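Local coordinates for protein Baccell_00875 (PDB 5NO8) that is a polysaccharide lyase that probably removes the L-rhamnose caps linked to glucuronic acid on complex arabinogalactan proteins, at residues Y686-L689 / V690-L694. Numbering follows the deposited sequence.
With GOL (glycerol), chain E.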
ATOM      1  N   TYR A 686      -2.649 -10.618  11.645  1.00 14.09           N
ATOM      2  CA  TYR A 686      -3.807  -9.771  11.594  1.00 13.98           C
ATOM      3  C   TYR A 686      -5.002 -10.402  10.882  1.00 13.60           C
ATOM      4  O   TYR A 686      -6.163 -10.106  11.223  1.00 13.53           O
ATOM      5  CB  TYR A 686      -3.425  -8.394  11.052  1.00 15.51           C
ATOM      6  CG  TYR A 686      -2.697  -7.603  12.116  1.00 17.51           C
ATOM      7  CD1 TYR A 686      -3.365  -7.178  13.257  1.00 21.06           C
ATOM      8  CD2 TYR A 686      -1.345  -7.387  12.037  1.00 20.26           C
ATOM      9  CE1 TYR A 686      -2.708  -6.469  14.254  1.00 21.55           C
ATOM     10  CE2 TYR A 686      -0.670  -6.680  13.028  1.00 22.24           C
ATOM     11  CZ  TYR A 686      -1.365  -6.216  14.123  1.00 22.52           C
ATOM     12  OH  TYR A 686      -0.699  -5.516  15.087  1.00 24.62           O
ATOM     13  N   TYR A 687      -4.728 -11.302   9.937  1.00 13.03           N
ATOM     14  CA  TYR A 687      -5.780 -12.084   9.305  1.00 13.09           C
ATOM     15  C   TYR A 687      -6.538 -12.876  10.388  1.00 13.11           C
ATOM     16  O   TYR A 687      -7.759 -12.896  10.400  1.00 13.52           O
ATOM     17  CB  TYR A 687      -5.205 -13.041   8.268  1.00 12.71           C
ATOM     18  CG  TYR A 687      -6.261 -13.827   7.571  1.00 13.50           C
ATOM     19  CD1 TYR A 687      -6.768 -14.990   8.130  1.00 13.97           C
ATOM     20  CD2 TYR A 687      -6.809 -13.377   6.369  1.00 13.71           C
ATOM     21  CE1 TYR A 687      -7.778 -15.706   7.493  1.00 15.19           C
ATOM     22  CE2 TYR A 687      -7.814 -14.076   5.752  1.00 14.44           C
ATOM     23  CZ  TYR A 687      -8.288 -15.241   6.321  1.00 14.95           C
ATOM     24  OH  TYR A 687      -9.318 -15.910   5.679  1.00 17.45           O
ATOM     25  N   LEU A 688      -5.788 -13.499  11.277  1.00 14.04           N
ATOM     26  CA  LEU A 688      -6.376 -14.307  12.356  1.00 14.71           C
ATOM     27  C   LEU A 688      -7.021 -13.479  13.448  1.00 15.96           C
ATOM     28  O   LEU A 688      -8.004 -13.924  14.035  1.00 16.64           O
ATOM     29  CB  LEU A 688      -5.359 -15.278  12.925  1.00 15.30           C
ATOM     30  CG  LEU A 688      -4.911 -16.331  11.905  1.00 15.17           C
ATOM     31  CD1 LEU A 688      -3.776 -17.144  12.413  1.00 15.57           C
ATOM     32  CD2 LEU A 688      -6.057 -17.253  11.481  1.00 15.59           C
ATOM     33  N   LEU A 689      -6.527 -12.266  13.690  1.00 15.53           N
ATOM     34  CA  LEU A 689      -7.251 -11.321  14.544  1.00 16.32           C
ATOM     35  C   LEU A 689      -8.619 -10.973  13.987  1.00 15.93           C
ATOM     36  O   LEU A 689      -9.658 -11.119  14.647  1.00 16.37           O
ATOM     37  CB  LEU A 689      -6.430 -10.036  14.742  1.00 16.94           C
ATOM     38  CG  LEU A 689      -7.154  -8.976  15.594  1.00 17.93           C
ATOM     39  CD1 LEU A 689      -7.173  -9.457  17.052  1.00 19.15           C
ATOM     40  CD2 LEU A 689      -6.446  -7.653  15.464  1.00 18.25           C
ATOM     41  N   VAL A 690      -8.635 -10.526  12.732  1.00 15.33           N
ATOM     42  CA  VAL A 690      -9.834 -10.052  12.103  1.00 15.53           C
ATOM     43  C   VAL A 690     -10.881 -11.145  11.969  1.00 16.17           C
ATOM     44  O   VAL A 690     -12.060 -10.876  12.189  1.00 17.57           O
ATOM     45  CB  VAL A 690      -9.525  -9.459  10.712  1.00 15.07           C
ATOM     46  CG1 VAL A 690     -10.772  -9.280   9.864  1.00 15.31           C
ATOM     47  CG2 VAL A 690      -8.783  -8.145  10.883  1.00 14.39           C
ATOM     48  N   ASN A 691     -10.446 -12.350  11.598  1.00 16.18           N
ATOM     49  CA  ASN A 691     -11.382 -13.422  11.271  1.00 17.94           C
ATOM     50  C   ASN A 691     -11.755 -14.305  12.452  1.00 20.66           C
ATOM     51  O   ASN A 691     -12.816 -14.915  12.424  1.00 22.83           O
ATOM     52  CB  ASN A 691     -10.871 -14.240  10.105  1.00 16.72           C
ATOM     53  CG  ASN A 691     -11.076 -13.505   8.808  1.00 17.05           C
ATOM     54  OD1 ASN A 691     -12.226 -13.306   8.394  1.00 17.91           O
ATOM     55  ND2 ASN A 691      -9.996 -12.985   8.225  1.00 16.09           N
ATOM     56  N   ARG A 692     -10.877 -14.392  13.440  1.00 22.07           N
ATOM     57  CA  ARG A 692     -11.091 -15.300  14.573  1.00 23.55           C
ATOM     58  C   ARG A 692     -10.925 -14.674  15.935  1.00 24.42           C
ATOM     59  O   ARG A 692     -11.085 -15.382  16.936  1.00 23.93           O
ATOM     60  CB  ARG A 692     -10.163 -16.492  14.426  1.00 24.40           C
ATOM     61  CG  ARG A 692     -10.614 -17.368  13.289  1.00 26.79           C
ATOM     62  CD  ARG A 692      -9.883 -18.658  13.222  1.00 27.46           C
ATOM     63  NE  ARG A 692     -10.246 -19.310  11.983  1.00 28.14           N
ATOM     64  CZ  ARG A 692     -11.365 -20.009  11.774  1.00 28.29           C
ATOM     65  NH1 ARG A 692     -12.250 -20.222  12.727  1.00 30.31           N
ATOM     66  NH2 ARG A 692     -11.579 -20.524  10.587  1.00 29.76           N
ATOM     67  N   GLY A 693     -10.632 -13.375  15.998  1.00 23.17           N
ATOM     68  CA  GLY A 693     -10.441 -12.692  17.285  1.00 24.70           C
ATOM     69  C   GLY A 693      -9.235 -13.144  18.081  1.00 26.51           C
ATOM     70  O   GLY A 693      -9.195 -12.950  19.292  1.00 30.72           O
ATOM     71  N   LEU A 694      -8.255 -13.765  17.436  1.00 25.99           N
ATOM     72  CA  LEU A 694      -7.071 -14.264  18.143  1.00 29.08           C
ATOM     73  C   LEU A 694      -5.940 -13.243  18.179  1.00 31.75           C
ATOM     74  O   LEU A 694      -5.744 -12.541  17.173  1.00 35.89           O
ATOM     75  CB  LEU A 694      -6.575 -15.546  17.490  1.00 30.75           C
ATOM     76  CG  LEU A 694      -7.494 -16.746  17.691  1.00 32.34           C
ATOM     77  CD1 LEU A 694      -6.904 -17.906  16.912  1.00 32.93           C
ATOM     78  CD2 LEU A 694      -7.629 -17.092  19.171  1.00 34.04           C
TER
HETATM   79  C1  GOL E 703      -8.148 -19.495   8.849  1.00 32.02           C
HETATM   80  O1  GOL E 703      -8.277 -19.707  10.244  1.00 29.48           O
HETATM   81  C2  GOL E 703      -9.197 -20.214   7.977  1.00 33.22           C
HETATM   82  O2  GOL E 703     -10.473 -20.243   8.619  1.00 36.78           O
HETATM   83  C3  GOL E 703      -9.309 -19.516   6.641  1.00 34.06           C
HETATM   84  O3  GOL E 703     -10.012 -18.246   6.717  1.00 34.89           O
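Asn691 lays its ND2 over the centre of one face of the Tyr687 ring, 3.3 Å above the plane, while O3 of a glycerol sits in plane at the ring's edge and hydrogen-bonds Tyr687 OH. The amide is turned 40° from the ring. All this belongs to the last turns of the C-terminal helix 682-692, packed in the helical domain between helices 615-629, 632-644 and 396-409. With CG anti to the backbone N (chi1 -178°), Tyr687 runs out beside its own carbonyl, which puts ring and carbonyl within range of the same amide. Tyr687 O takes two N-H groups from one residue, Asn691 N (3.0 Å) and Asn691 ND2 (3.1 Å), reaching it from opposite faces of the carbonyl plane. The extended chain of Arg692 brings NE to the same glycerol, donating to its O1 at 2.7 Å; the glycerol, probably from the crystallisation liquor, links the two side chains in the model, though its exact pose is doubtful.

The helix ends at Gly693, the first residue to leave helical geometry, with positive phi (66°). Gly693 N still bonds to Leu689 O, and Leu694 N bends back weakly to Leu688 O at 3.4 Å. Leu694 O, hydrogen-bonded to Lys404 NZ, lies 3.3 Å from Leu689 CA in a C-H...O contact.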